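Local coordinates for protein transcription factor GAMBIF1 (Anopheles gambiae, PDB 1BVO) that binds DNA as a Dorsal-like Rel factor and probably activates transcription, this chain being its N-terminal DNA-binding (specificity) domain, at residues V54-V59 / N98-Q103; R121-P124 / G128-H131. All coordinates share one frame; numbering follows the deposited sequence.

Contact 1: V54-V59 / N98-Q103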
ATOM      1  N   VAL C  54       7.140  23.349  25.570  1.00 41.97           N
ATOM      2  CA  VAL C  54       6.159  22.292  25.610  1.00 39.19           C
ATOM      3  C   VAL C  54       6.411  21.339  24.462  1.00 42.84           C
ATOM      4  O   VAL C  54       6.756  21.736  23.352  1.00 43.17           O
ATOM      5  CB  VAL C  54       4.726  22.845  25.529  1.00 38.39           C
ATOM      6  CG1 VAL C  54       4.397  23.300  24.112  1.00 42.42           C
ATOM      7  CG2 VAL C  54       3.722  21.804  26.005  1.00 44.44           C
ATOM      8  N   VAL C  55       6.327  20.060  24.786  1.00 48.38           N
ATOM      9  CA  VAL C  55       6.504  18.994  23.822  1.00 43.38           C
ATOM     10  C   VAL C  55       5.159  18.330  23.658  1.00 44.45           C
ATOM     11  O   VAL C  55       4.532  17.891  24.634  1.00 43.81           O
ATOM     12  CB  VAL C  55       7.479  17.926  24.326  1.00 48.00           C
ATOM     13  CG1 VAL C  55       7.544  16.759  23.342  1.00 45.09           C
ATOM     14  CG2 VAL C  55       8.850  18.530  24.523  1.00 40.23           C
ATOM     15  N   VAL C  56       4.701  18.258  22.425  1.00 41.81           N
ATOM     16  CA  VAL C  56       3.436  17.641  22.137  1.00 44.35           C
ATOM     17  C   VAL C  56       3.730  16.434  21.261  1.00 48.67           C
ATOM     18  O   VAL C  56       4.588  16.493  20.375  1.00 44.88           O
ATOM     19  CB  VAL C  56       2.498  18.600  21.390  1.00 42.97           C
ATOM     20  CG1 VAL C  56       1.120  17.973  21.243  1.00 40.19           C
ATOM     21  CG2 VAL C  56       2.419  19.923  22.117  1.00 44.31           C
ATOM     22  N   SER C  57       3.101  15.314  21.595  1.00 52.22           N
ATOM     23  CA  SER C  57       3.253  14.095  20.812  1.00 48.02           C
ATOM     24  C   SER C  57       1.995  13.267  21.006  1.00 47.53           C
ATOM     25  O   SER C  57       1.187  13.550  21.894  1.00 50.66           O
ATOM     26  CB  SER C  57       4.500  13.297  21.213  1.00 40.70           C
ATOM     27  OG  SER C  57       4.386  12.720  22.499  1.00 39.39           O
ATOM     28  N   CYS C  58       1.802  12.301  20.125  1.00 46.21           N
ATOM     29  CA  CYS C  58       0.651  11.425  20.167  1.00 46.30           C
ATOM     30  C   CYS C  58       0.864  10.252  21.103  1.00 45.18           C
ATOM     31  O   CYS C  58       1.881   9.549  21.019  1.00 46.92           O
ATOM     32  CB  CYS C  58       0.381  10.852  18.787  1.00 49.28           C
ATOM     33  SG  CYS C  58      -0.297  11.997  17.602  1.00 51.21           S
ATOM     34  N   VAL C  59      -0.098  10.019  21.977  1.00 37.89           N
ATOM     35  CA  VAL C  59      -0.028   8.890  22.872  1.00 37.21           C
ATOM     36  C   VAL C  59      -1.326   8.146  22.563  1.00 44.45           C
ATOM     37  O   VAL C  59      -2.184   8.656  21.833  1.00 49.32           O
ATOM     38  CB  VAL C  59       0.046   9.328  24.327  1.00 31.76           C
ATOM     39  CG1 VAL C  59       1.215  10.265  24.527  1.00 25.50           C
ATOM     40  CG2 VAL C  59      -1.254   9.967  24.753  1.00 25.94           C
ATOM     41  N   ASN C  98      -2.237  26.414  16.651  1.00 56.77           N
ATOM     42  CA  ASN C  98      -3.044  26.730  15.491  1.00 60.34           C
ATOM     43  C   ASN C  98      -2.647  25.931  14.251  1.00 57.51           C
ATOM     44  O   ASN C  98      -3.403  25.885  13.277  1.00 52.47           O
ATOM     45  CB  ASN C  98      -2.998  28.223  15.211  1.00 71.44           C
ATOM     46  CG  ASN C  98      -1.598  28.732  15.163  1.00 81.81           C
ATOM     47  OD1 ASN C  98      -0.989  28.782  14.099  1.00 89.14           O
ATOM     48  ND2 ASN C  98      -1.026  28.988  16.332  1.00 84.30           N
ATOM     49  N   ASN C  99      -1.458  25.328  14.270  1.00 57.88           N
ATOM     50  CA  ASN C  99      -1.018  24.486  13.151  1.00 63.53           C
ATOM     51  C   ASN C  99      -0.424  23.208  13.734  1.00 61.33           C
ATOM     52  O   ASN C  99       0.776  23.133  14.010  1.00 68.67           O
ATOM     53  CB  ASN C  99      -0.018  25.197  12.220  1.00 67.61           C
ATOM     54  CG  ASN C  99       0.033  24.563  10.804  1.00 68.82           C
ATOM     55  OD1 ASN C  99       1.029  24.698  10.088  1.00 65.70           O
ATOM     56  ND2 ASN C  99      -1.043  23.917  10.391  1.00 70.27           N
ATOM     57  N   LEU C 100      -1.319  22.272  14.046  1.00 59.81           N
ATOM     58  CA  LEU C 100      -0.983  20.966  14.612  1.00 53.17           C
ATOM     59  C   LEU C 100      -1.785  19.945  13.803  1.00 52.44           C
ATOM     60  O   LEU C 100      -3.027  19.920  13.856  1.00 51.77           O
ATOM     61  CB  LEU C 100      -1.399  20.897  16.092  1.00 41.77           C
ATOM     62  CG  LEU C 100      -0.651  19.980  17.077  1.00 37.18           C
ATOM     63  CD1 LEU C 100       0.805  20.391  17.165  1.00 33.36           C
ATOM     64  CD2 LEU C 100      -1.317  20.091  18.431  1.00 43.46           C
ATOM     65  N   GLY C 101      -1.082  19.148  13.007  1.00 48.95           N
ATOM     66  CA  GLY C 101      -1.738  18.154  12.181  1.00 46.35           C
ATOM     67  C   GLY C 101      -1.294  16.749  12.540  1.00 44.65           C
ATOM     68  O   GLY C 101      -0.212  16.551  13.107  1.00 42.51           O
ATOM     69  N   ILE C 102      -2.103  15.766  12.153  1.00 41.63           N
ATOM     70  CA  ILE C 102      -1.789  14.392  12.486  1.00 39.73           C
ATOM     71  C   ILE C 102      -1.538  13.594  11.230  1.00 41.52           C
ATOM     72  O   ILE C 102      -2.389  13.522  10.336  1.00 47.01           O
ATOM     73  CB  ILE C 102      -2.906  13.803  13.357  1.00 31.84           C
ATOM     74  CG1 ILE C 102      -3.033  14.655  14.612  1.00 31.85           C
ATOM     75  CG2 ILE C 102      -2.590  12.374  13.756  1.00 31.96           C
ATOM     76  CD1 ILE C 102      -4.257  14.377  15.404  1.00 41.03           C
ATOM     77  N   GLN C 103      -0.310  13.106  11.123  1.00 41.68           N
ATOM     78  CA  GLN C 103       0.105  12.302   9.988  1.00 45.33           C
ATOM     79  C   GLN C 103       0.151  10.868  10.465  1.00 46.50           C
ATOM     80  O   GLN C 103       0.986  10.481  11.291  1.00 47.34           O
ATOM     81  CB  GLN C 103       1.472  12.738   9.482  1.00 49.51           C
ATOM     82  CG  GLN C 103       1.765  12.313   8.060  1.00 57.85           C
ATOM     83  CD  GLN C 103       2.825  13.178   7.410  1.00 62.93           C
ATOM     84  OE1 GLN C 103       4.021  12.889   7.515  1.00 61.86           O
ATOM     85  NE2 GLN C 103       2.393  14.258   6.744  1.00 62.54           N
TER
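Val56 and Leu100 meet end to end in the interior of the domain. Val56 CG1 lies 4.3 Å from Leu100 CD2. The CG1 branch of Val56 is anti to the backbone N (chi1 -174°), which carries it toward the loop that holds Leu100. Leu100 answers from the other side with a methyl group at the end of its side chain. The two residues give up similar amounts of surface. Cys58 makes the second touch, two residues further along the strand. Its sulfur approaches a branch methyl of Ile102, with Cys58 SG 4.5 Å from Ile102 CG2. Both touches are apolar, and all four residues are buried. The pairs advance together along the chain, Val56 with Leu100 and Cys58 with Ile102. The two backbones therefore run roughly the same way, but they are too far apart to pair as neighbouring strands: Val56 CA and Leu100 CA are 9.3 Å apart. This is face-to-face packing inside the immunoglobulin-like beta sandwich of the Rel DNA-binding domain. Leu73 of strand 72-74, which pairs with strand 101-103, touches Val56, Cys58 and Ile102 and fills in beside them. Leu100 also reaches Cys84, which is disulfide-bonded to Cys79. Strand 52-59 itself runs between strands 83-87 and 142-152 in the large antiparallel sheet.

Contact 2: R121-P124 / G128-H131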
ATOM      1  N   ARG C 121      13.632   9.759  22.226  1.00 61.97           N
ATOM      2  CA  ARG C 121      13.437   9.604  23.682  1.00 56.80           C
ATOM      3  C   ARG C 121      12.131  10.203  24.196  1.00 58.11           C
ATOM      4  O   ARG C 121      12.038  10.596  25.353  1.00 58.76           O
ATOM      5  CB  ARG C 121      14.617  10.157  24.493  1.00 66.99           C
ATOM      6  CG  ARG C 121      15.901   9.299  24.527  1.00 79.07           C
ATOM      7  CD  ARG C 121      15.855   8.087  25.486  1.00 90.21           C
ATOM      8  NE  ARG C 121      15.990   8.416  26.917  1.00 97.16           N
ATOM      9  CZ  ARG C 121      16.216   7.507  27.872  1.00 98.21           C
ATOM     10  NH1 ARG C 121      16.336   6.225  27.552  1.00 97.93           N
ATOM     11  NH2 ARG C 121      16.302   7.865  29.153  1.00 95.15           N
ATOM     12  N   VAL C 122      11.101  10.209  23.359  1.00 53.58           N
ATOM     13  CA  VAL C 122       9.806  10.741  23.768  1.00 52.05           C
ATOM     14  C   VAL C 122       8.916   9.631  24.311  1.00 50.40           C
ATOM     15  O   VAL C 122       8.400   8.803  23.556  1.00 46.15           O
ATOM     16  CB  VAL C 122       9.070  11.468  22.621  1.00 49.76           C
ATOM     17  CG1 VAL C 122       7.620  11.726  22.981  1.00 49.36           C
ATOM     18  CG2 VAL C 122       9.745  12.788  22.345  1.00 41.97           C
ATOM     19  N   ASP C 123       8.790   9.588  25.626  1.00 49.76           N
ATOM     20  CA  ASP C 123       7.953   8.601  26.254  1.00 49.70           C
ATOM     21  C   ASP C 123       7.403   9.287  27.473  1.00 49.34           C
ATOM     22  O   ASP C 123       7.995   9.247  28.551  1.00 54.38           O
ATOM     23  CB  ASP C 123       8.768   7.374  26.646  1.00 57.53           C
ATOM     24  CG  ASP C 123       7.923   6.307  27.321  1.00 59.28           C
ATOM     25  OD1 ASP C 123       6.735   6.545  27.630  1.00 58.06           O
ATOM     26  OD2 ASP C 123       8.464   5.212  27.563  1.00 67.57           O
ATOM     27  N   PRO C 124       6.264   9.956  27.310  1.00 45.57           N
ATOM     28  CA  PRO C 124       5.607  10.686  28.386  1.00 42.86           C
ATOM     29  C   PRO C 124       5.405   9.919  29.681  1.00 47.84           C
ATOM     30  O   PRO C 124       5.865  10.342  30.741  1.00 44.63           O
ATOM     31  CB  PRO C 124       4.272  11.085  27.759  1.00 41.80           C
ATOM     32  CG  PRO C 124       4.606  11.232  26.305  1.00 44.37           C
ATOM     33  CD  PRO C 124       5.458  10.013  26.077  1.00 43.67           C
ATOM     34  N   GLY C 128       7.876   2.551  27.837  1.00 56.16           N
ATOM     35  CA  GLY C 128       8.781   1.756  27.039  1.00 54.65           C
ATOM     36  C   GLY C 128       8.111   1.435  25.717  1.00 55.30           C
ATOM     37  O   GLY C 128       6.959   1.794  25.481  1.00 52.12           O
ATOM     38  N   PHE C 129       8.804   0.712  24.851  1.00 57.99           N
ATOM     39  CA  PHE C 129       8.217   0.402  23.563  1.00 62.28           C
ATOM     40  C   PHE C 129       7.832  -1.043  23.354  1.00 64.36           C
ATOM     41  O   PHE C 129       7.947  -1.583  22.249  1.00 63.36           O
ATOM     42  CB  PHE C 129       9.081   0.974  22.445  1.00 65.72           C
ATOM     43  CG  PHE C 129       9.146   2.461  22.495  1.00 73.58           C
ATOM     44  CD1 PHE C 129       9.843   3.090  23.520  1.00 76.62           C
ATOM     45  CD2 PHE C 129       8.404   3.231  21.614  1.00 69.76           C
ATOM     46  CE1 PHE C 129       9.786   4.460  23.679  1.00 74.06           C
ATOM     47  CE2 PHE C 129       8.342   4.603  21.764  1.00 75.70           C
ATOM     48  CZ  PHE C 129       9.034   5.220  22.798  1.00 73.28           C
ATOM     49  N   GLY C 130       7.240  -1.615  24.401  1.00 67.33           N
ATOM     50  CA  GLY C 130       6.812  -3.000  24.353  1.00 70.99           C
ATOM     51  C   GLY C 130       5.815  -3.192  23.232  1.00 71.56           C
ATOM     52  O   GLY C 130       5.916  -4.129  22.432  1.00 73.62           O
ATOM     53  N   HIS C 131       4.918  -2.220  23.109  1.00 70.39           N
ATOM     54  CA  HIS C 131       3.878  -2.247  22.105  1.00 66.32           C
ATOM     55  C   HIS C 131       4.366  -2.272  20.643  1.00 64.20           C
ATOM     56  O   HIS C 131       3.585  -2.550  19.742  1.00 58.22           O
ATOM     57  CB  HIS C 131       2.896  -1.105  22.376  1.00 70.09           C
ATOM     58  CG  HIS C 131       3.480   0.266  22.232  1.00 73.69           C
ATOM     59  ND1 HIS C 131       4.754   0.589  22.670  1.00 70.27           N
ATOM     60  CD2 HIS C 131       2.996   1.370  21.625  1.00 69.67           C
ATOM     61  CE1 HIS C 131       5.025   1.834  22.321  1.00 71.45           C
ATOM     62  NE2 HIS C 131       3.979   2.331  21.686  1.00 69.55           N
TER
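Val122 meets Phe129 through its backbone, not its side chain. Val122 O sits at the edge of the phenyl ring, in the ring plane, 3.7 Å from Phe129 CZ. The bond from CA to CB of Val122 points away from segment 128-131. Val122 follows Arg121, whose positive phi of 77° marks it as the C-prime residue of a Schellman motif. That motif ends helix 107-120 and sends the chain into the loop. Asp123 comes next and carries the polar part of the contact. Its CB already points toward the returning chain, and with CG anti to the backbone N (chi1 180°) the carboxylate extends to Gly128. Gly128 N donates to Asp123 OD2 at 2.7 Å, with an N-H...O angle of 152°. The hydrogen comes in on the syn side of the oxygen, a little out of the carboxylate plane. Thr127 N donates to the same oxygen. Two successive backbone N-H groups thus grip OD2 and close the short loop between the segments. Gly128 has positive phi here, which suits a glycine. Phe129 CE1 lies 4.2 Å from Asp123 OD2 in an oblique approach. The contact lies at the surface, in the long connection from helix 107-120 to strand 142-152. Arg117 of the helix touches both Val122 and Phe129. Pro68, from another loop, packs against Asp123 and Phe129. Pro124 is buried against Ser57 and Val59 of strand 52-59 and Cys146 and Gln148 of strand 142-152, which places the loop on the large sheet.

Contact 2 packs against the strand that contact 1 uses, from its other face. Val56 and Cys58 point into contact 1, while Ser57, between them, points the other way and meets contact 2. Ser57 OG packs 3.4 Å from Val122 CG1. Two residues further along each segment, Val59 CG1 lies 3.9 Å from Pro124 CG. The loop after helix 107-120 is thus laid against the outer face of the sheet, and contact 1 lies on the inner side of the same strand, within the sandwich. The centres of contact 1 and contact 2 are about 16 Å apart. Contact 1 comes within about 8 Å of the bound DNA, measured to the nearest atom, and contact 2 within about 14 Å. Neither touches it.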